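Local coordinates for uncharacterized protein (Danio rerio, PDB 5HBA) that probably forms the A-chain globular head of complement C1q, the target-recognition module that starts the classical complement pathway of innate immunity, at residues E2-S7 / G48-V53; N32-I37 / T43-G48; L66-T69 / P73-L76; F78-F81 / S87-V90. All blocks are in the same frame, centred on the assembly; numbering follows the deposited sequence.

The four contacts tie together one C1q domain within a trimer of identical subunits. Contacts 1 and 2 lie side by side, their centres about 8 Å apart; they share Gly-48 and touch directly, Pro-4 CB lying 3.2 Å from Asp-34 OD2 and the ring of Phe-6 packing on that of Phe-35. Contact 4 sits across the chain's centre from both, about 24 Å from contact 1 and about 27 Å from contact 2, centre to centre. Contact 3 is, again between centres, about 16 Å from contacts 1 and 2 and about 19 Å from contact 4, with which it shares strand 75-80. Contacts 1, 3 and 4 reach other subunits, whereas contact 2 stays at the chain's own surface.

Contact 1: E2-S7 / G48-V53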
loop_
_atom_site.group_PDB
_atom_site.type_symbol
_atom_site.label_atom_id
_atom_site.label_comp_id
_atom_site.label_asym_id
_atom_site.label_seq_id
_atom_site.Cartn_x
_atom_site.Cartn_y
_atom_site.Cartn_z
ATOM N N GLU A 2 13.774 12.666 -14.372
ATOM C CA GLU A 2 12.859 11.592 -14.755
ATOM C C GLU A 2 13.453 10.208 -14.492
ATOM O O GLU A 2 14.592 9.929 -14.870
ATOM C CB GLU A 2 12.452 11.728 -16.226
ATOM C CG GLU A 2 11.546 10.614 -16.758
ATOM C CD GLU A 2 12.318 9.392 -17.236
ATOM O OE1 GLU A 2 13.354 9.559 -17.920
ATOM O OE2 GLU A 2 11.895 8.258 -16.913
ATOM N N LYS A 3 12.669 9.346 -13.850
ATOM C CA LYS A 3 13.053 7.949 -13.640
ATOM C C LYS A 3 11.818 7.048 -13.785
ATOM O O LYS A 3 10.704 7.561 -13.938
ATOM C CB LYS A 3 13.749 7.771 -12.279
ATOM C CG LYS A 3 12.973 8.261 -11.070
ATOM C CD LYS A 3 13.836 8.122 -9.817
ATOM C CE LYS A 3 13.209 8.822 -8.627
ATOM N NZ LYS A 3 14.049 8.673 -7.412
ATOM N N PRO A 4 12.008 5.712 -13.789
ATOM C CA PRO A 4 10.836 4.832 -13.886
ATOM C C PRO A 4 9.807 5.071 -12.785
ATOM O O PRO A 4 10.158 5.113 -11.596
ATOM C CB PRO A 4 11.439 3.438 -13.716
ATOM C CG PRO A 4 12.826 3.569 -14.304
ATOM C CD PRO A 4 13.275 4.955 -13.917
ATOM N N ALA A 5 8.550 5.219 -13.204
ATOM C CA ALA A 5 7.402 5.419 -12.320
ATOM C C ALA A 5 6.166 5.135 -13.152
ATOM O O ALA A 5 5.971 5.763 -14.201
ATOM C CB ALA A 5 7.351 6.858 -11.809
ATOM N N PHE A 6 5.328 4.208 -12.692
ATOM C CA PHE A 6 4.116 3.878 -13.431
ATOM C C PHE A 6 2.899 3.668 -12.539
ATOM O O PHE A 6 3.014 3.334 -11.349
ATOM C CB PHE A 6 4.325 2.631 -14.300
ATOM C CG PHE A 6 4.364 1.351 -13.514
ATOM C CD1 PHE A 6 3.187 0.666 -13.214
ATOM C CD2 PHE A 6 5.571 0.828 -13.080
ATOM C CE1 PHE A 6 3.216 -0.510 -12.471
ATOM C CE2 PHE A 6 5.615 -0.356 -12.340
ATOM C CZ PHE A 6 4.430 -1.024 -12.033
ATOM N N SER A 7 1.733 3.842 -13.147
ATOM C CA SER A 7 0.463 3.553 -12.513
ATOM C C SER A 7 -0.485 3.088 -13.609
ATOM O O SER A 7 -0.806 3.854 -14.541
ATOM C CB SER A 7 -0.084 4.805 -11.826
ATOM O OG SER A 7 -1.308 4.523 -11.182
ATOM N N GLY A 48 18.211 -1.533 -10.657
ATOM C CA GLY A 48 18.146 -0.859 -9.374
ATOM C C GLY A 48 17.136 -1.454 -8.410
ATOM O O GLY A 48 16.662 -2.581 -8.592
ATOM N N VAL A 49 16.818 -0.683 -7.377
ATOM C CA VAL A 49 15.894 -1.116 -6.344
ATOM C C VAL A 49 14.564 -0.389 -6.560
ATOM O O VAL A 49 14.537 0.834 -6.735
ATOM C CB VAL A 49 16.475 -0.836 -4.951
ATOM C CG1 VAL A 49 15.464 -1.166 -3.871
ATOM C CG2 VAL A 49 17.747 -1.659 -4.751
ATOM N N TYR A 50 13.469 -1.146 -6.572
ATOM C CA TYR A 50 12.169 -0.602 -6.951
ATOM C C TYR A 50 11.130 -0.816 -5.866
ATOM O O TYR A 50 11.243 -1.756 -5.081
ATOM C CB TYR A 50 11.673 -1.308 -8.213
ATOM C CG TYR A 50 12.331 -0.856 -9.493
ATOM C CD1 TYR A 50 13.585 -1.330 -9.860
ATOM C CD2 TYR A 50 11.684 0.033 -10.345
ATOM C CE1 TYR A 50 14.184 -0.918 -11.043
ATOM C CE2 TYR A 50 12.268 0.449 -11.525
ATOM C CZ TYR A 50 13.521 -0.027 -11.867
ATOM O OH TYR A 50 14.088 0.395 -13.046
ATOM N N TYR A 51 10.101 0.030 -5.844
ATOM C CA TYR A 51 8.918 -0.265 -5.045
ATOM C C TYR A 51 7.737 -0.612 -5.952
ATOM O O TYR A 51 7.474 0.081 -6.943
ATOM C CB TYR A 51 8.556 0.912 -4.124
ATOM C CG TYR A 51 7.312 0.661 -3.300
ATOM C CD1 TYR A 51 7.296 -0.327 -2.326
ATOM C CD2 TYR A 51 6.150 1.395 -3.514
ATOM C CE1 TYR A 51 6.166 -0.571 -1.580
ATOM C CE2 TYR A 51 5.012 1.163 -2.766
ATOM C CZ TYR A 51 5.032 0.182 -1.800
ATOM O OH TYR A 51 3.907 -0.060 -1.062
ATOM N N PHE A 52 7.032 -1.688 -5.612
ATOM C CA PHE A 52 5.827 -2.090 -6.341
ATOM C C PHE A 52 4.669 -2.251 -5.353
ATOM O O PHE A 52 4.868 -2.719 -4.230
ATOM C CB PHE A 52 6.050 -3.429 -7.054
ATOM C CG PHE A 52 7.047 -3.370 -8.173
ATOM C CD1 PHE A 52 6.642 -3.051 -9.468
ATOM C CD2 PHE A 52 8.387 -3.659 -7.945
ATOM C CE1 PHE A 52 7.569 -3.008 -10.514
ATOM C CE2 PHE A 52 9.312 -3.616 -8.981
ATOM C CZ PHE A 52 8.902 -3.282 -10.264
ATOM N N VAL A 53 3.466 -1.879 -5.777
ATOM C CA VAL A 53 2.280 -2.040 -4.939
ATOM C C VAL A 53 1.052 -2.163 -5.832
ATOM O O VAL A 53 0.975 -1.528 -6.894
ATOM C CB VAL A 53 2.129 -0.873 -3.919
ATOM C CG1 VAL A 53 1.743 0.429 -4.616
ATOM C CG2 VAL A 53 1.095 -1.210 -2.838
#
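Pro-4 and Phe-6 meet Tyr-50 and Phe-52 in a small, buried van der Waals contact that joins the loop leading into strand 5-10 and that strand's first residues to the start of strand 48-59. The backbones do not pair: the CA atoms of Pro-4 and Tyr-50 are 8.9 Å apart, and strand 120-133 lies between, bonding Pro-4 through Leu-130 and Phe-6 through Gly-128. Side chains alone bridge that distance. Pro-4 comes up to the edge of the Tyr-50 ring, its CB 3.8 Å from Tyr-50 CE2 and its CG 3.6 Å from Tyr-50 OH; the hydroxyl itself bonds to the carbonyl of Val-46. This is the interior of the jelly-roll β-sandwich of the C1q/TNF superfamily, and Phe-42 adds its ring edge-to-face to both Tyr-50 and Phe-52. With CG between its backbone N and carbonyl carbon (chi1 74°), Phe-6 swings its ring toward the second strand although its CB does not point there. Phe-52 CE1 arrives in the plane of the Phe-6 ring, at the edge, 3.8 Å from Phe-6 CE2, and the two side chains cross at about a right angle. A serine in place of Phe-6 would probably leave a gap beside Phe-52, and Phe-126 without its edge-to-face partner.

Contact 2: N32-I37 / T43-G48; sequences NDDFQI and TCKVPG
Lys-45 reaches across to the turn at Asn-32 to Asp-34 and makes the tight part of this contact. Its NZ donates to Asn-32 O at 2.7 Å, nearly in line with that C=O, and to Asp-33 O at 3.1 Å, where it approaches from above the carbonyl plane. Asp-33 has left-handed backbone angles (phi 53°, psi 53°), consistent with a tight turn that brings the oxygens of two successive carbonyls within reach of one ammonium. Asp-34 OD1 lies alongside the lysine's aliphatic chain, 3.4 Å from both Lys-45 CG and Lys-45 CE, and makes a long salt bridge to Lys-45 NZ at 3.9 Å. A straight backbone bond, Thr-43 N to Asp-34 O (3.0 Å, 174°), continues the antiparallel hairpin of strands 35-36 and 41-43; strand 35-36, weakly bonded, is an outermost strand of its sheet within this chain. Asp-30 holds the turn through its carboxylate, which accepts from the backbone N of both Asp-34 and Phe-35. Toward Val-46 the fit is looser: a water, not a direct bond, links the segments, accepting from Val-46 N at 2.8 Å and donating to Asp-34 OD2 at 3.2 Å. Asn-32 ND2 gives the same carboxylate only weak bonds, and it meets Val-46 CG2 no closer than 4.0 Å. Asp-33 and Lys-45 are exposed to solvent, and the Asp-33 carboxylate has a long, weak ion pair with Lys-27.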
loop_
_atom_site.group_PDB
_atom_site.type_symbol
_atom_site.label_atom_id
_atom_site.label_comp_id
_atom_site.label_asym_id
_atom_site.label_seq_id
_atom_site.Cartn_x
_atom_site.Cartn_y
_atom_site.Cartn_z
ATOM N N ASN A 32 9.080 6.199 -17.927
ATOM C CA ASN A 32 10.158 5.662 -18.732
ATOM C C ASN A 32 9.645 4.677 -19.774
ATOM O O ASN A 32 10.438 3.994 -20.414
ATOM C CB ASN A 32 11.187 4.990 -17.825
ATOM C CG ASN A 32 12.538 4.859 -18.476
ATOM O OD1 ASN A 32 13.027 5.801 -19.103
ATOM N ND2 ASN A 32 13.151 3.685 -18.342
ATOM N N ASP A 33 8.323 4.616 -19.943
ATOM C CA ASP A 33 7.686 3.654 -20.855
ATOM C C ASP A 33 8.161 2.228 -20.557
ATOM O O ASP A 33 8.623 1.506 -21.451
ATOM C CB ASP A 33 7.941 4.034 -22.325
ATOM C CG ASP A 33 7.071 3.250 -23.302
ATOM O OD1 ASP A 33 5.960 2.818 -22.924
ATOM O OD2 ASP A 33 7.499 3.067 -24.461
ATOM N N ASP A 34 8.046 1.838 -19.288
ATOM C CA ASP A 34 8.541 0.555 -18.821
ATOM C C ASP A 34 7.451 -0.502 -18.730
ATOM O O ASP A 34 7.743 -1.685 -18.523
ATOM C CB ASP A 34 9.144 0.718 -17.426
ATOM C CG ASP A 34 10.524 1.331 -17.448
ATOM O OD1 ASP A 34 11.291 1.061 -18.393
ATOM O OD2 ASP A 34 10.847 2.079 -16.504
ATOM N N PHE A 35 6.197 -0.078 -18.839
ATOM C CA PHE A 35 5.080 -0.997 -18.663
ATOM C C PHE A 35 4.299 -1.262 -19.952
ATOM O O PHE A 35 3.905 -0.330 -20.656
ATOM C CB PHE A 35 4.112 -0.474 -17.596
ATOM C CG PHE A 35 3.350 -1.566 -16.908
ATOM C CD1 PHE A 35 2.238 -2.142 -17.512
ATOM C CD2 PHE A 35 3.763 -2.037 -15.669
ATOM C CE1 PHE A 35 1.548 -3.164 -16.887
ATOM C CE2 PHE A 35 3.081 -3.059 -15.038
ATOM C CZ PHE A 35 1.974 -3.628 -15.649
ATOM N N GLN A 36 4.048 -2.535 -20.241
ATOM C CA GLN A 36 3.206 -2.895 -21.373
ATOM C C GLN A 36 1.859 -3.393 -20.864
ATOM O O GLN A 36 1.757 -4.499 -20.319
ATOM C CB GLN A 36 3.890 -3.956 -22.251
ATOM C CG GLN A 36 5.043 -3.398 -23.103
ATOM C CD GLN A 36 5.697 -4.456 -23.992
ATOM O OE1 GLN A 36 5.031 -5.370 -24.485
ATOM N NE2 GLN A 36 7.009 -4.340 -24.188
ATOM N N ILE A 37 0.819 -2.584 -21.040
ATOM C CA ILE A 37 -0.465 -2.934 -20.451
ATOM C C ILE A 37 -1.106 -4.130 -21.148
ATOM O O ILE A 37 -1.945 -4.807 -20.561
ATOM C CB ILE A 37 -1.453 -1.742 -20.406
ATOM C CG1 ILE A 37 -1.759 -1.221 -21.806
ATOM C CG2 ILE A 37 -0.916 -0.633 -19.503
ATOM C CD1 ILE A 37 -2.851 -0.128 -21.808
ATOM N N THR A 43 8.828 -4.265 -17.365
ATOM C CA THR A 43 10.142 -4.782 -17.742
ATOM C C THR A 43 11.212 -3.752 -17.400
ATOM O O THR A 43 11.204 -2.636 -17.917
ATOM C CB THR A 43 10.231 -5.103 -19.251
ATOM O OG1 THR A 43 9.286 -6.130 -19.583
ATOM C CG2 THR A 43 11.648 -5.585 -19.613
ATOM N N CYS A 44 12.136 -4.140 -16.532
ATOM C CA CYS A 44 13.205 -3.254 -16.087
ATOM C C CYS A 44 14.153 -2.848 -17.229
ATOM O O CYS A 44 14.739 -3.710 -17.896
ATOM C CB CYS A 44 13.999 -3.950 -14.976
ATOM S SG CYS A 44 15.341 -2.970 -14.254
ATOM N N LYS A 45 14.287 -1.542 -17.449
ATOM C CA LYS A 45 15.314 -0.996 -18.335
ATOM C C LYS A 45 16.459 -0.437 -17.498
ATOM O O LYS A 45 17.629 -0.545 -17.871
ATOM C CB LYS A 45 14.751 0.128 -19.216
ATOM C CG LYS A 45 13.797 -0.301 -20.311
ATOM C CD LYS A 45 13.485 0.905 -21.205
ATOM C CE LYS A 45 12.066 0.875 -21.716
ATOM N NZ LYS A 45 11.617 2.246 -22.068
ATOM N N VAL A 46 16.110 0.160 -16.361
ATOM C CA VAL A 46 17.090 0.743 -15.445
ATOM C C VAL A 46 17.309 -0.154 -14.228
ATOM O O VAL A 46 16.430 -0.269 -13.371
ATOM C CB VAL A 46 16.615 2.118 -14.941
ATOM C CG1 VAL A 46 17.618 2.703 -13.952
ATOM C CG2 VAL A 46 16.385 3.067 -16.106
ATOM N N PRO A 47 18.487 -0.791 -14.140
ATOM C CA PRO A 47 18.802 -1.689 -13.021
ATOM C C PRO A 47 18.793 -0.938 -11.696
ATOM O O PRO A 47 19.310 0.178 -11.623
ATOM C CB PRO A 47 20.229 -2.160 -13.337
ATOM C CG PRO A 47 20.403 -1.898 -14.814
ATOM C CD PRO A 47 19.611 -0.664 -15.083
ATOM N N GLY A 48 18.211 -1.533 -10.657
ATOM C CA GLY A 48 18.146 -0.859 -9.374
ATOM C C GLY A 48 17.136 -1.454 -8.410
ATOM O O GLY A 48 16.662 -2.581 -8.592
HETATM O O HOH W 1 13.399 0.432 -15.580
#

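Contact 3: L66-T69 / P73-L76; sequences LKST and PVSL
Ser-68 and Lys-67 owe their bonds to Val-74 and Ser-75 to particular torsions. With OG set between its backbone N and carbonyl carbon (chi1 74°), Ser-68 turns its hydroxyl to segment 73-76, where Ser-68 OG accepts from Val-74 N at 3.1 Å; the hydroxyl also bonds that of Ser-70. Lys-67 is folded at chi3 (87°) and chi4 (71°), curling its ammonium back so that Lys-67 NZ donates to Ser-75 OG at 3.1 Å. Lys-67 and Ser-75 form a non-hydrogen-bonded antiparallel pair with side chains on the same face. Leu-66 and Leu-76 are the hydrogen-bonded pair: Leu-66 N to Leu-76 O is 2.8 Å and Leu-76 N to Leu-66 O is 3.0 Å. Ser-68 N still reaches Val-74 O at 3.2 Å, the donor tilted from the carbonyl plane. In return, Val-74 N bonds the hydroxyl of Ser-68, not its carbonyl. These bonds pair the turn-proximal ends of the β-hairpin of strands 62-68 and 75-80. Strand 103-109 flanks strand 62-68 on its far side, bonding Lys-67 through Trp-105, while Leu-66 and Leu-76 both pack on Ala-94 of strand 87-98, and Tyr-123 of the third subunit rests on Leu-76.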
loop_
_atom_site.group_PDB
_atom_site.type_symbol
_atom_site.label_atom_id
_atom_site.label_comp_id
_atom_site.label_asym_id
_atom_site.label_seq_id
_atom_site.Cartn_x
_atom_site.Cartn_y
_atom_site.Cartn_z
ATOM N N LEU A 66 2.365 -11.376 -6.348
ATOM C CA LEU A 66 3.321 -10.485 -7.005
ATOM C C LEU A 66 4.505 -11.349 -7.419
ATOM O O LEU A 66 5.089 -12.048 -6.580
ATOM C CB LEU A 66 3.781 -9.374 -6.055
ATOM C CG LEU A 66 4.870 -8.429 -6.565
ATOM C CD1 LEU A 66 4.302 -7.462 -7.645
ATOM C CD2 LEU A 66 5.445 -7.658 -5.390
ATOM N N LYS A 67 4.856 -11.318 -8.701
ATOM C CA LYS A 67 5.881 -12.220 -9.226
ATOM C C LYS A 67 6.972 -11.471 -9.993
ATOM O O LYS A 67 6.747 -10.357 -10.466
ATOM C CB LYS A 67 5.244 -13.287 -10.138
ATOM C CG LYS A 67 4.365 -14.323 -9.412
ATOM C CD LYS A 67 3.918 -15.458 -10.345
ATOM C CE LYS A 67 4.943 -16.602 -10.425
ATOM N NZ LYS A 67 5.001 -17.392 -9.146
ATOM N N SER A 68 8.155 -12.081 -10.110
ATOM C CA SER A 68 9.235 -11.528 -10.940
ATOM C C SER A 68 10.038 -12.633 -11.633
ATOM O O SER A 68 10.046 -13.781 -11.177
ATOM C CB SER A 68 10.215 -10.713 -10.092
ATOM O OG SER A 68 11.033 -11.577 -9.312
ATOM N N THR A 69 10.730 -12.285 -12.720
ATOM C CA THR A 69 11.683 -13.215 -13.327
ATOM C C THR A 69 13.105 -12.907 -12.883
ATOM O O THR A 69 14.060 -13.363 -13.507
ATOM C CB THR A 69 11.655 -13.181 -14.867
ATOM O OG1 THR A 69 11.820 -11.832 -15.325
ATOM C CG2 THR A 69 10.347 -13.748 -15.400
ATOM N N PRO A 73 13.885 -15.741 -7.770
ATOM C CA PRO A 73 12.621 -15.144 -8.205
ATOM C C PRO A 73 11.750 -14.766 -7.015
ATOM O O PRO A 73 11.932 -15.300 -5.917
ATOM C CB PRO A 73 11.969 -16.262 -9.038
ATOM C CG PRO A 73 12.839 -17.524 -8.816
ATOM C CD PRO A 73 13.801 -17.208 -7.709
ATOM N N VAL A 74 10.836 -13.828 -7.224
ATOM C CA VAL A 74 9.935 -13.414 -6.166
ATOM C C VAL A 74 8.576 -14.013 -6.440
ATOM O O VAL A 74 8.110 -14.022 -7.584
ATOM C CB VAL A 74 9.826 -11.879 -6.092
ATOM C CG1 VAL A 74 8.707 -11.446 -5.138
ATOM C CG2 VAL A 74 11.155 -11.295 -5.656
ATOM N N SER A 75 7.947 -14.531 -5.391
ATOM C CA SER A 75 6.556 -14.970 -5.472
ATOM C C SER A 75 5.888 -14.697 -4.126
ATOM O O SER A 75 6.066 -15.462 -3.172
ATOM C CB SER A 75 6.494 -16.461 -5.825
ATOM O OG SER A 75 5.164 -16.871 -6.081
ATOM N N LEU A 76 5.160 -13.584 -4.033
ATOM C CA LEU A 76 4.497 -13.209 -2.777
ATOM C C LEU A 76 2.985 -13.253 -2.962
ATOM O O LEU A 76 2.465 -12.688 -3.929
ATOM C CB LEU A 76 4.914 -11.799 -2.340
ATOM C CG LEU A 76 6.394 -11.561 -2.069
ATOM C CD1 LEU A 76 6.627 -10.083 -1.905
ATOM C CD2 LEU A 76 6.841 -12.326 -0.807
#

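Contact 4: F78-F81 / S87-V90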
loop_
_atom_site.group_PDB
_atom_site.type_symbol
_atom_site.label_atom_id
_atom_site.label_comp_id
_atom_site.label_asym_id
_atom_site.label_seq_id
_atom_site.Cartn_x
_atom_site.Cartn_y
_atom_site.Cartn_z
ATOM N N PHE A 78 -1.046 -12.627 -1.639
ATOM C CA PHE A 78 -1.901 -11.776 -0.829
ATOM C C PHE A 78 -3.328 -12.212 -1.090
ATOM O O PHE A 78 -3.801 -12.103 -2.217
ATOM C CB PHE A 78 -1.704 -10.306 -1.219
ATOM C CG PHE A 78 -0.283 -9.835 -1.069
ATOM C CD1 PHE A 78 0.192 -9.377 0.161
ATOM C CD2 PHE A 78 0.591 -9.886 -2.143
ATOM C CE1 PHE A 78 1.526 -8.963 0.302
ATOM C CE2 PHE A 78 1.917 -9.470 -2.013
ATOM C CZ PHE A 78 2.382 -9.012 -0.791
ATOM N N CYS A 79 -3.991 -12.719 -0.051
ATOM C CA CYS A 79 -5.304 -13.356 -0.180
ATOM C C CYS A 79 -6.362 -12.788 0.779
ATOM O O CYS A 79 -6.134 -12.685 1.995
ATOM C CB CYS A 79 -5.187 -14.863 0.101
ATOM S SG CYS A 79 -4.510 -15.912 -1.197
ATOM N N ASP A 80 -7.520 -12.438 0.223
ATOM C CA ASP A 80 -8.725 -12.198 1.020
ATOM C C ASP A 80 -9.645 -13.408 0.852
ATOM O O ASP A 80 -10.219 -13.609 -0.227
ATOM C CB ASP A 80 -9.461 -10.939 0.546
ATOM C CG ASP A 80 -8.933 -9.657 1.191
ATOM O OD1 ASP A 80 -7.959 -9.731 1.961
ATOM O OD2 ASP A 80 -9.481 -8.565 0.902
ATOM N N PHE A 81 -9.776 -14.211 1.905
ATOM C CA PHE A 81 -10.669 -15.369 1.886
ATOM C C PHE A 81 -12.049 -15.031 2.458
ATOM O O PHE A 81 -12.498 -15.654 3.421
ATOM C CB PHE A 81 -10.055 -16.547 2.661
ATOM C CG PHE A 81 -8.908 -17.211 1.953
ATOM C CD1 PHE A 81 -9.139 -18.101 0.915
ATOM C CD2 PHE A 81 -7.600 -16.955 2.336
ATOM C CE1 PHE A 81 -8.080 -18.720 0.260
ATOM C CE2 PHE A 81 -6.537 -17.566 1.692
ATOM C CZ PHE A 81 -6.777 -18.449 0.645
ATOM N N SER A 87 -17.205 -8.135 -1.805
ATOM C CA SER A 87 -16.115 -7.636 -2.641
ATOM C C SER A 87 -15.204 -6.725 -1.804
ATOM O O SER A 87 -15.663 -5.722 -1.256
ATOM C CB SER A 87 -16.687 -6.864 -3.834
ATOM O OG SER A 87 -15.653 -6.415 -4.692
ATOM N N LEU A 88 -13.926 -7.083 -1.687
ATOM C CA LEU A 88 -12.983 -6.323 -0.860
ATOM C C LEU A 88 -11.745 -5.913 -1.669
ATOM O O LEU A 88 -11.482 -6.476 -2.732
ATOM C CB LEU A 88 -12.542 -7.155 0.348
ATOM C CG LEU A 88 -13.615 -7.691 1.300
ATOM C CD1 LEU A 88 -12.997 -8.550 2.413
ATOM C CD2 LEU A 88 -14.413 -6.542 1.890
ATOM N N VAL A 89 -10.994 -4.929 -1.179
ATOM C CA VAL A 89 -9.748 -4.534 -1.837
ATOM C C VAL A 89 -8.561 -5.203 -1.161
ATOM O O VAL A 89 -8.303 -4.971 0.023
ATOM C CB VAL A 89 -9.553 -3.003 -1.824
ATOM C CG1 VAL A 89 -8.182 -2.621 -2.413
ATOM C CG2 VAL A 89 -10.685 -2.315 -2.607
ATOM N N VAL A 90 -7.856 -6.055 -1.906
ATOM C CA VAL A 90 -6.618 -6.645 -1.419
ATOM C C VAL A 90 -5.465 -5.787 -1.917
ATOM O O VAL A 90 -5.409 -5.431 -3.092
ATOM C CB VAL A 90 -6.382 -8.061 -1.973
ATOM C CG1 VAL A 90 -5.184 -8.707 -1.271
ATOM C CG2 VAL A 90 -7.601 -8.918 -1.801
#
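Phe-78 and Asp-80 face Leu-88 and Val-90 across the β-sandwich, where strands from its two sheets run antiparallel at 161°, their axes 7.6 Å apart. The apolar contact centres on Val-90, whose CG1 sits 3.8 Å from Phe-78 CB and also lies near the carbonyl O of Phe-78. The phenyl ring leads away from this segment; Phe-78 also packs on Val-89 of the third subunit. Asp-80 supplies a different kind of contact, a carboxylate among aliphatic groups. Its CG, anti to its own carbonyl carbon (chi1 -86°), carries OD2 between the two apolar side chains, 3.3 Å from Val-90 CG2 and 3.4 Å from Leu-88 CB. Asp-80 and Val-90 slide past each other in opposite directions, while the side chains of Asp-80 and Leu-88 cross at about a right angle. Asp-80 OD1 is bonded across a subunit boundary, accepting from Val-89 N of the third subunit, and Val-89 N here donates likewise to Asp-80 of the second. The one covalent link, the disulfide of Cys-79 with Cys-63, lies on the opposite side of strand 75-80. A leucine in place of Asp-80 would probably leave Val-89 N of the third subunit without its acceptor. A carboxylate buried against aliphatic carbon is likely to be harder to ionise, so any charge there would probably be better tolerated in the assembled trimer than in a lone subunit.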